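Local coordinates for protein Rio2 kinase (Chaetomium thermophilum, PDB 4GYI) that binds ADP and magnesium, carries an aspartyl phosphate, and has an ATPase-dependent role on the evolving pre-40S ribosomal subunit as an atypical RIO-type kinase, at residues T57-G62 / D73-T78; R220-G225 / K301-T306; W17-A22 / H52-T57. One frame throughout, in Å; residues are numbered along the deposited sequence.

Contact 1: residues T57-G62 / D73-T78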
loop_
_atom_site.group_PDB
_atom_site.type_symbol
_atom_site.label_atom_id
_atom_site.label_comp_id
_atom_site.label_asym_id
_atom_site.label_seq_id
_atom_site.Cartn_x
_atom_site.Cartn_y
_atom_site.Cartn_z
ATOM N N THR A 57 2.026 23.954 -18.754
ATOM C CA THR A 57 3.120 23.028 -18.482
ATOM C C THR A 57 2.583 21.749 -17.836
ATOM O O THR A 57 2.878 20.644 -18.286
ATOM C CB THR A 57 4.152 23.656 -17.521
ATOM O OG1 THR A 57 4.883 24.694 -18.193
ATOM C CG2 THR A 57 5.124 22.600 -17.010
ATOM N N LEU A 58 1.784 21.911 -16.787
ATOM C CA LEU A 58 1.268 20.763 -16.036
ATOM C C LEU A 58 0.303 19.946 -16.870
ATOM O O LEU A 58 0.280 18.720 -16.784
ATOM C CB LEU A 58 0.600 21.217 -14.736
ATOM C CG LEU A 58 1.532 21.880 -13.717
ATOM C CD1 LEU A 58 0.719 22.598 -12.629
ATOM C CD2 LEU A 58 2.503 20.850 -13.111
ATOM N N ALA A 59 -0.490 20.629 -17.683
ATOM C CA ALA A 59 -1.451 19.965 -18.558
ATOM C C ALA A 59 -0.722 19.163 -19.625
ATOM O O ALA A 59 -1.033 18.002 -19.863
ATOM C CB ALA A 59 -2.380 20.993 -19.202
ATOM N N LYS A 60 0.258 19.801 -20.253
ATOM C CA LYS A 60 1.095 19.174 -21.270
ATOM C C LYS A 60 1.749 17.912 -20.740
ATOM O O LYS A 60 1.759 16.878 -21.409
ATOM C CB LYS A 60 2.176 20.157 -21.728
ATOM C CG LYS A 60 3.328 19.519 -22.487
ATOM C CD LYS A 60 2.927 19.154 -23.906
ATOM C CE LYS A 60 4.120 18.641 -24.695
ATOM N NZ LYS A 60 3.785 18.405 -26.129
ATOM N N ALA A 61 2.289 18.005 -19.530
ATOM C CA ALA A 61 2.927 16.866 -18.870
ATOM C C ALA A 61 1.932 15.860 -18.278
ATOM O O ALA A 61 2.333 14.834 -17.738
ATOM C CB ALA A 61 3.881 17.352 -17.791
ATOM N N GLY A 62 0.641 16.150 -18.366
ATOM C CA GLY A 62 -0.361 15.184 -17.946
ATOM C C GLY A 62 -0.484 15.030 -16.443
ATOM O O GLY A 62 -0.827 13.966 -15.949
ATOM N N ASP A 73 -15.786 24.843 -15.592
ATOM C CA ASP A 73 -14.736 24.794 -16.599
ATOM C C ASP A 73 -13.392 25.029 -15.916
ATOM O O ASP A 73 -13.065 26.153 -15.526
ATOM C CB ASP A 73 -14.987 25.855 -17.676
ATOM C CG ASP A 73 -14.183 25.613 -18.941
ATOM O OD1 ASP A 73 -13.804 24.452 -19.202
ATOM O OD2 ASP A 73 -13.939 26.587 -19.683
ATOM N N GLY A 74 -12.620 23.959 -15.762
ATOM C CA GLY A 74 -11.355 24.036 -15.062
ATOM C C GLY A 74 -10.485 22.828 -15.314
ATOM O O GLY A 74 -10.483 22.258 -16.400
ATOM N N TYR A 75 -9.735 22.427 -14.301
ATOM C CA TYR A 75 -8.839 21.286 -14.436
ATOM C C TYR A 75 -9.003 20.319 -13.268
ATOM O O TYR A 75 -9.413 20.700 -12.170
ATOM C CB TYR A 75 -7.384 21.757 -14.514
ATOM C CG TYR A 75 -7.088 22.642 -15.703
ATOM C CD1 TYR A 75 -6.490 22.123 -16.843
ATOM C CD2 TYR A 75 -7.406 23.995 -15.684
ATOM C CE1 TYR A 75 -6.216 22.922 -17.926
ATOM C CE2 TYR A 75 -7.136 24.800 -16.766
ATOM C CZ TYR A 75 -6.541 24.258 -17.883
ATOM O OH TYR A 75 -6.268 25.059 -18.962
ATOM N N ARG A 76 -8.684 19.057 -13.507
ATOM C CA ARG A 76 -8.601 18.110 -12.412
ATOM C C ARG A 76 -7.198 17.559 -12.326
ATOM O O ARG A 76 -6.463 17.528 -13.314
ATOM C CB ARG A 76 -9.585 16.955 -12.600
ATOM C CG ARG A 76 -9.302 16.112 -13.817
ATOM C CD ARG A 76 -10.231 14.908 -13.893
ATOM N NE ARG A 76 -9.952 14.101 -15.076
ATOM C CZ ARG A 76 -8.998 13.179 -15.134
ATOM N NH1 ARG A 76 -8.235 12.949 -14.074
ATOM N NH2 ARG A 76 -8.801 12.500 -16.250
ATOM N N LEU A 77 -6.843 17.113 -11.134
ATOM C CA LEU A 77 -5.609 16.391 -10.920
ATOM C C LEU A 77 -5.710 15.021 -11.602
ATOM O O LEU A 77 -6.768 14.389 -11.569
ATOM C CB LEU A 77 -5.434 16.227 -9.420
ATOM C CG LEU A 77 -4.103 15.830 -8.815
ATOM C CD1 LEU A 77 -3.066 16.888 -9.123
ATOM C CD2 LEU A 77 -4.311 15.679 -7.310
ATOM N N THR A 78 -4.635 14.564 -12.241
ATOM C CA THR A 78 -4.618 13.191 -12.735
ATOM C C THR A 78 -3.893 12.304 -11.733
ATOM O O THR A 78 -3.332 12.790 -10.749
ATOM C CB THR A 78 -3.918 13.048 -14.092
ATOM O OG1 THR A 78 -2.537 13.416 -13.957
ATOM C CG2 THR A 78 -4.601 13.904 -15.141
#
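Tyr75 and Ala59 make the first touch between residues 73-78 and the end of helix 51-60. The ring comes obliquely to the methyl group, with Tyr75 CE1 4.5 Å from Ala59 CB. This is light packing at the protein surface. Leu77, two residues further on, points its CB away from the helix, and its side chain packs on Leu20, Leu82 and Leu85.

Thr78 carries the polar part of the contact. Its OG1 donates a hydrogen bond of 2.7 Å to Gly62 O. The C=O...donor angle is 131°, and the hydroxyl lies 31° off the carbonyl plane. OG1 sits between the backbone N and the carbonyl carbon (chi1 63°), where it can also accept from Gly81 N. Thr78 is thus the N-cap of helix 79-92, while Gly62 closes the previous helix with a Schellman motif. One hydroxyl links the end of one helix to the start of the next. With a valine here, Gly62 O would probably lose its side-chain donor and the first turn of helix 79-92 its cap.

The strand 75-77 pairs antiparallel with 64-68 in the two-stranded wing of a winged-helix domain. On its other side Tyr75 bonds through its backbone to Val33. Helix 51-60 lies beside this wing, and Leu58 packs from it onto helix 14-26.

Contact 2: residues R220-G225 / K301-T306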
loop_
_atom_site.group_PDB
_atom_site.type_symbol
_atom_site.label_atom_id
_atom_site.label_comp_id
_atom_site.label_asym_id
_atom_site.label_seq_id
_atom_site.Cartn_x
_atom_site.Cartn_y
_atom_site.Cartn_z
ATOM N N ARG A 220 -0.127 -15.482 16.420
ATOM C CA ARG A 220 0.417 -14.310 17.108
ATOM C C ARG A 220 -0.342 -13.047 16.714
ATOM O O ARG A 220 -0.684 -12.233 17.578
ATOM C CB ARG A 220 1.920 -14.131 16.863
ATOM C CG ARG A 220 2.507 -12.981 17.675
ATOM C CD ARG A 220 4.029 -12.857 17.542
ATOM N NE ARG A 220 4.499 -11.698 18.303
ATOM C CZ ARG A 220 5.604 -10.998 18.041
ATOM N NH1 ARG A 220 6.409 -11.323 17.026
ATOM N NH2 ARG A 220 5.905 -9.960 18.812
ATOM N N LEU A 221 -0.601 -12.880 15.415
ATOM C CA LEU A 221 -1.417 -11.761 14.949
ATOM C C LEU A 221 -2.775 -11.741 15.662
ATOM O O LEU A 221 -3.207 -10.700 16.156
ATOM C CB LEU A 221 -1.616 -11.817 13.436
ATOM C CG LEU A 221 -0.504 -11.317 12.507
ATOM C CD1 LEU A 221 -0.853 -11.666 11.080
ATOM C CD2 LEU A 221 -0.304 -9.805 12.625
ATOM N N ALA A 222 -3.432 -12.896 15.735
ATOM C CA ALA A 222 -4.780 -12.983 16.303
ATOM C C ALA A 222 -4.784 -12.623 17.788
ATOM O O ALA A 222 -5.702 -11.962 18.268
ATOM C CB ALA A 222 -5.360 -14.369 16.088
ATOM N N LYS A 223 -3.746 -13.055 18.501
ATOM C CA LYS A 223 -3.566 -12.692 19.902
ATOM C C LYS A 223 -3.457 -11.177 20.085
ATOM O O LYS A 223 -3.799 -10.656 21.143
ATOM C CB LYS A 223 -2.359 -13.421 20.508
ATOM C CG LYS A 223 -1.411 -12.543 21.316
ATOM C CD LYS A 223 -0.583 -13.367 22.277
ATOM C CE LYS A 223 -1.473 -13.989 23.342
ATOM N NZ LYS A 223 -0.763 -15.010 24.162
ATOM N N HIS A 224 -3.014 -10.471 19.048
ATOM C CA HIS A 224 -2.957 -9.005 19.095
ATOM C C HIS A 224 -4.149 -8.338 18.404
ATOM O O HIS A 224 -4.113 -7.145 18.110
ATOM C CB HIS A 224 -1.633 -8.471 18.536
ATOM C CG HIS A 224 -0.458 -8.718 19.431
ATOM N ND1 HIS A 224 0.054 -7.749 20.268
ATOM C CD2 HIS A 224 0.286 -9.830 19.644
ATOM C CE1 HIS A 224 1.070 -8.251 20.948
ATOM N NE2 HIS A 224 1.231 -9.512 20.587
ATOM N N GLY A 225 -5.207 -9.108 18.160
ATOM C CA GLY A 225 -6.443 -8.551 17.625
ATOM C C GLY A 225 -6.542 -8.448 16.107
ATOM O O GLY A 225 -7.481 -7.852 15.578
ATOM N N LYS A 301 -12.372 -20.265 16.730
ATOM C CA LYS A 301 -12.908 -20.225 18.091
ATOM C C LYS A 301 -11.818 -20.414 19.140
ATOM O O LYS A 301 -11.914 -19.859 20.232
ATOM C CB LYS A 301 -14.048 -21.228 18.308
ATOM C CG LYS A 301 -14.380 -22.101 17.115
ATOM C CD LYS A 301 -13.493 -23.340 17.046
ATOM C CE LYS A 301 -13.785 -24.312 18.181
ATOM N NZ LYS A 301 -13.087 -25.613 17.982
ATOM N N ASP A 302 -10.791 -21.193 18.806
ATOM C CA ASP A 302 -9.611 -21.303 19.658
ATOM C C ASP A 302 -8.928 -19.948 19.731
ATOM O O ASP A 302 -8.778 -19.379 20.805
ATOM C CB ASP A 302 -8.602 -22.311 19.100
ATOM C CG ASP A 302 -9.202 -23.676 18.856
ATOM O OD1 ASP A 302 -8.695 -24.375 17.942
ATOM O OD2 ASP A 302 -10.162 -24.047 19.571
ATOM N N ALA A 303 -8.510 -19.445 18.568
ATOM C CA ALA A 303 -7.765 -18.187 18.474
ATOM C C ALA A 303 -8.423 -17.011 19.214
ATOM O O ALA A 303 -7.743 -16.272 19.926
ATOM C CB ALA A 303 -7.512 -17.821 17.005
ATOM N N LYS A 304 -9.736 -16.845 19.053
ATOM C CA LYS A 304 -10.416 -15.699 19.645
ATOM C C LYS A 304 -10.313 -15.653 21.170
ATOM O O LYS A 304 -10.342 -14.580 21.762
ATOM C CB LYS A 304 -11.883 -15.613 19.208
ATOM C CG LYS A 304 -12.481 -14.237 19.488
ATOM C CD LYS A 304 -13.896 -14.068 18.969
ATOM C CE LYS A 304 -14.278 -12.591 18.991
ATOM N NZ LYS A 304 -15.644 -12.333 18.461
ATOM N N LYS A 305 -10.186 -16.816 21.803
ATOM C CA LYS A 305 -10.051 -16.876 23.259
ATOM C C LYS A 305 -8.753 -16.216 23.739
ATOM O O LYS A 305 -8.621 -15.857 24.913
ATOM C CB LYS A 305 -10.106 -18.331 23.750
ATOM C CG LYS A 305 -11.427 -19.051 23.492
ATOM C CD LYS A 305 -12.588 -18.431 24.266
ATOM C CE LYS A 305 -12.409 -18.574 25.778
ATOM N NZ LYS A 305 -13.597 -18.095 26.559
ATOM N N THR A 306 -7.806 -16.045 22.819
ATOM C CA THR A 306 -6.451 -15.632 23.162
ATOM C C THR A 306 -6.217 -14.121 23.043
ATOM O O THR A 306 -5.150 -13.618 23.396
ATOM C CB THR A 306 -5.442 -16.387 22.283
ATOM O OG1 THR A 306 -5.929 -17.714 22.058
ATOM C CG2 THR A 306 -4.081 -16.460 22.957
#
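Ala303 O is gripped twice by Thr306. The backbone Thr306 N reaches it at 2.9 Å and Thr306 OG1 at 3.1 Å, both from the same face of the carbonyl plane. The hydroxyl stands well above that plane, 45° out of it. These bonds hold residues 303-306 in a turn.

With OG1 committed there, CG2 of Thr306 lies anti to the backbone N and meets Lys223. The two side chains cross obliquely. Lys223 CE lies 3.6 Å from Thr306 CG2, and Lys223 NZ is 3.8 Å from the same methyl. The lysine chain bends at chi3 (-66°), which brings its end over the threonine. Beside this pair, Ala222 CB and Ala303 CB meet at 4.2 Å. The small methyl groups let the helices come close.

Helix 207-223 leads into the catalytic segment of the kinase C-lobe, and it ends in a Schellman motif at Gly225. Helix 300-304 packs against that end. Lys223 NZ has a long, weak ion pair with Asp310.

The join is therefore van der Waals in nature. Its polar bonds shape each segment, and the lysine contributes its aliphatic chain while its charge faces a loop.

Contact 3: residues W17-A22 / H52-T57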
loop_
_atom_site.group_PDB
_atom_site.type_symbol
_atom_site.label_atom_id
_atom_site.label_comp_id
_atom_site.label_asym_id
_atom_site.label_seq_id
_atom_site.Cartn_x
_atom_site.Cartn_y
_atom_site.Cartn_z
ATOM N N TRP A 17 5.129 23.428 -9.139
ATOM C CA TRP A 17 4.731 22.685 -7.952
ATOM C C TRP A 17 3.599 23.361 -7.175
ATOM O O TRP A 17 2.652 22.707 -6.741
ATOM C CB TRP A 17 5.945 22.427 -7.065
ATOM C CG TRP A 17 6.861 21.411 -7.673
ATOM C CD1 TRP A 17 8.082 21.633 -8.232
ATOM C CD2 TRP A 17 6.587 20.016 -7.844
ATOM N NE1 TRP A 17 8.604 20.454 -8.709
ATOM C CE2 TRP A 17 7.706 19.445 -8.478
ATOM C CE3 TRP A 17 5.508 19.189 -7.499
ATOM C CZ2 TRP A 17 7.780 18.081 -8.776
ATOM C CZ3 TRP A 17 5.583 17.835 -7.794
ATOM C CH2 TRP A 17 6.709 17.296 -8.424
ATOM N N ARG A 18 3.691 24.674 -7.029
ATOM C CA ARG A 18 2.706 25.446 -6.285
ATOM C C ARG A 18 1.313 25.378 -6.924
ATOM O O ARG A 18 0.306 25.282 -6.229
ATOM C CB ARG A 18 3.182 26.896 -6.179
ATOM C CG ARG A 18 2.425 27.722 -5.165
ATOM C CD ARG A 18 2.996 29.142 -5.043
ATOM N NE ARG A 18 2.398 29.838 -3.908
ATOM C CZ ARG A 18 2.884 29.788 -2.672
ATOM N NH1 ARG A 18 3.988 29.093 -2.426
ATOM N NH2 ARG A 18 2.277 30.440 -1.685
ATOM N N VAL A 19 1.269 25.433 -8.250
ATOM C CA VAL A 19 0.019 25.323 -8.996
ATOM C C VAL A 19 -0.532 23.889 -8.948
ATOM O O VAL A 19 -1.732 23.682 -8.741
ATOM C CB VAL A 19 0.206 25.794 -10.458
ATOM C CG1 VAL A 19 -1.040 25.531 -11.283
ATOM C CG2 VAL A 19 0.537 27.271 -10.485
ATOM N N LEU A 20 0.349 22.905 -9.131
ATOM C CA LEU A 20 -0.032 21.514 -8.971
ATOM C C LEU A 20 -0.634 21.298 -7.582
ATOM O O LEU A 20 -1.704 20.708 -7.445
ATOM C CB LEU A 20 1.165 20.579 -9.197
ATOM C CG LEU A 20 0.816 19.095 -9.300
ATOM C CD1 LEU A 20 -0.222 18.893 -10.404
ATOM C CD2 LEU A 20 2.076 18.198 -9.543
ATOM N N THR A 21 0.047 21.792 -6.556
ATOM C CA THR A 21 -0.437 21.666 -5.183
ATOM C C THR A 21 -1.780 22.371 -4.992
ATOM O O THR A 21 -2.660 21.881 -4.281
ATOM C CB THR A 21 0.580 22.260 -4.193
ATOM O OG1 THR A 21 1.834 21.571 -4.322
ATOM C CG2 THR A 21 0.074 22.142 -2.757
ATOM N N ALA A 22 -1.929 23.518 -5.647
ATOM C CA ALA A 22 -3.169 24.288 -5.601
ATOM C C ALA A 22 -4.342 23.535 -6.214
ATOM O O ALA A 22 -5.475 23.652 -5.745
ATOM C CB ALA A 22 -2.987 25.649 -6.300
ATOM N N HIS A 52 -0.853 30.873 -15.018
ATOM C CA HIS A 52 -1.479 30.435 -16.255
ATOM C C HIS A 52 -0.511 29.630 -17.105
ATOM O O HIS A 52 -0.916 28.667 -17.768
ATOM C CB HIS A 52 -2.055 31.623 -17.029
ATOM C CG HIS A 52 -3.402 32.053 -16.539
ATOM N ND1 HIS A 52 -4.536 31.292 -16.726
ATOM C CD2 HIS A 52 -3.795 33.151 -15.851
ATOM C CE1 HIS A 52 -5.572 31.907 -16.183
ATOM N NE2 HIS A 52 -5.150 33.037 -15.647
ATOM N N LYS A 53 0.768 30.003 -17.058
ATOM C CA LYS A 53 1.797 29.277 -17.796
ATOM C C LYS A 53 2.083 27.911 -17.177
ATOM O O LYS A 53 2.154 26.906 -17.885
ATOM C CB LYS A 53 3.090 30.083 -17.889
ATOM C CG LYS A 53 4.215 29.337 -18.596
ATOM C CD LYS A 53 5.392 30.255 -18.886
ATOM C CE LYS A 53 6.549 29.495 -19.523
ATOM N NZ LYS A 53 7.682 30.411 -19.863
ATOM N N SER A 54 2.266 27.888 -15.859
ATOM C CA SER A 54 2.406 26.635 -15.120
ATOM C C SER A 54 1.274 25.653 -15.440
ATOM O O SER A 54 1.522 24.468 -15.647
ATOM C CB SER A 54 2.463 26.904 -13.613
ATOM O OG SER A 54 3.719 27.448 -13.245
ATOM N N ILE A 55 0.041 26.153 -15.492
ATOM C CA ILE A 55 -1.118 25.325 -15.846
ATOM C C ILE A 55 -0.924 24.569 -17.165
ATOM O O ILE A 55 -1.212 23.370 -17.256
ATOM C CB ILE A 55 -2.435 26.153 -15.897
ATOM C CG1 ILE A 55 -2.797 26.670 -14.502
ATOM C CG2 ILE A 55 -3.585 25.323 -16.465
ATOM C CD1 ILE A 55 -4.207 27.233 -14.389
ATOM N N ALA A 56 -0.418 25.261 -18.180
ATOM C CA ALA A 56 -0.188 24.636 -19.483
ATOM C C ALA A 56 0.935 23.594 -19.426
ATOM O O ALA A 56 0.823 22.501 -19.999
ATOM C CB ALA A 56 0.130 25.697 -20.519
ATOM N N THR A 57 2.026 23.954 -18.754
ATOM C CA THR A 57 3.120 23.028 -18.482
ATOM C C THR A 57 2.583 21.749 -17.836
ATOM O O THR A 57 2.878 20.644 -18.286
ATOM C CB THR A 57 4.152 23.656 -17.521
ATOM O OG1 THR A 57 4.883 24.694 -18.193
ATOM C CG2 THR A 57 5.124 22.600 -17.010
#
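Val19 meets Ser54 and Ile55 with no flat group between them. The rings of the two segments point elsewhere: the buried Trp17 indole stacks with the ring of His88 and also packs on Met9, Leu12 and Tyr84, while the exposed His52 turns its CB away from helix 14-26.

The contact belongs to the helical core of a winged-helix domain, of the helix-turn-helix class. It joins the first helix, 14-26, to helix 51-60, which by topology has the place of the recognition helix in this fold.

Val19 does the work from the first helix, and its two methyls divide the partners. CG2 rests on Ser54, with Val19 CG2 3.7 Å from Ser54 CB. The torsion chi1 of 173° sets CG1 anti to the backbone N, on the side of Ile55, where Val19 CG1 is 3.8 Å from Ile55 CG1. These two side chains cross at about a right angle. The small Ser54 lets the backbones approach, and the CA atoms of Val19 and Ser54 are 6.7 Å apart. Ile38, Val51 and Leu58 also pack on Val19.

Ser54 is buried, but its hydroxyl is satisfied by Asp16 OD1 on the first helix. That bond adds a polar tie beside the apolar one. On the first helix Thr21 OG1 donates to Trp17 O at 2.8 Å, from 41° above the carbonyl plane.

From the N terminus, contact 3 comes first. It closes the loop from residue 22 to 52, which holds strand 33-34 and helix 35-42. Contact 1 follows and closes the short span between 62 and 73. The two are in series but share Thr57 on helix 51-60. They also touch: Tyr75 CZ lies 3.4 Å from Ile55 CG2. Together they tie the wing and the helices of the N-terminal domain into one unit. Contact 2 closes a later span of 75 residues, which includes the magnesium ligands Asn235 and Asp258. It lies in the kinase domain, its centre about 49 Å from that of contact 1 and about 51 Å from that of contact 3. No contact nests in or crosses another.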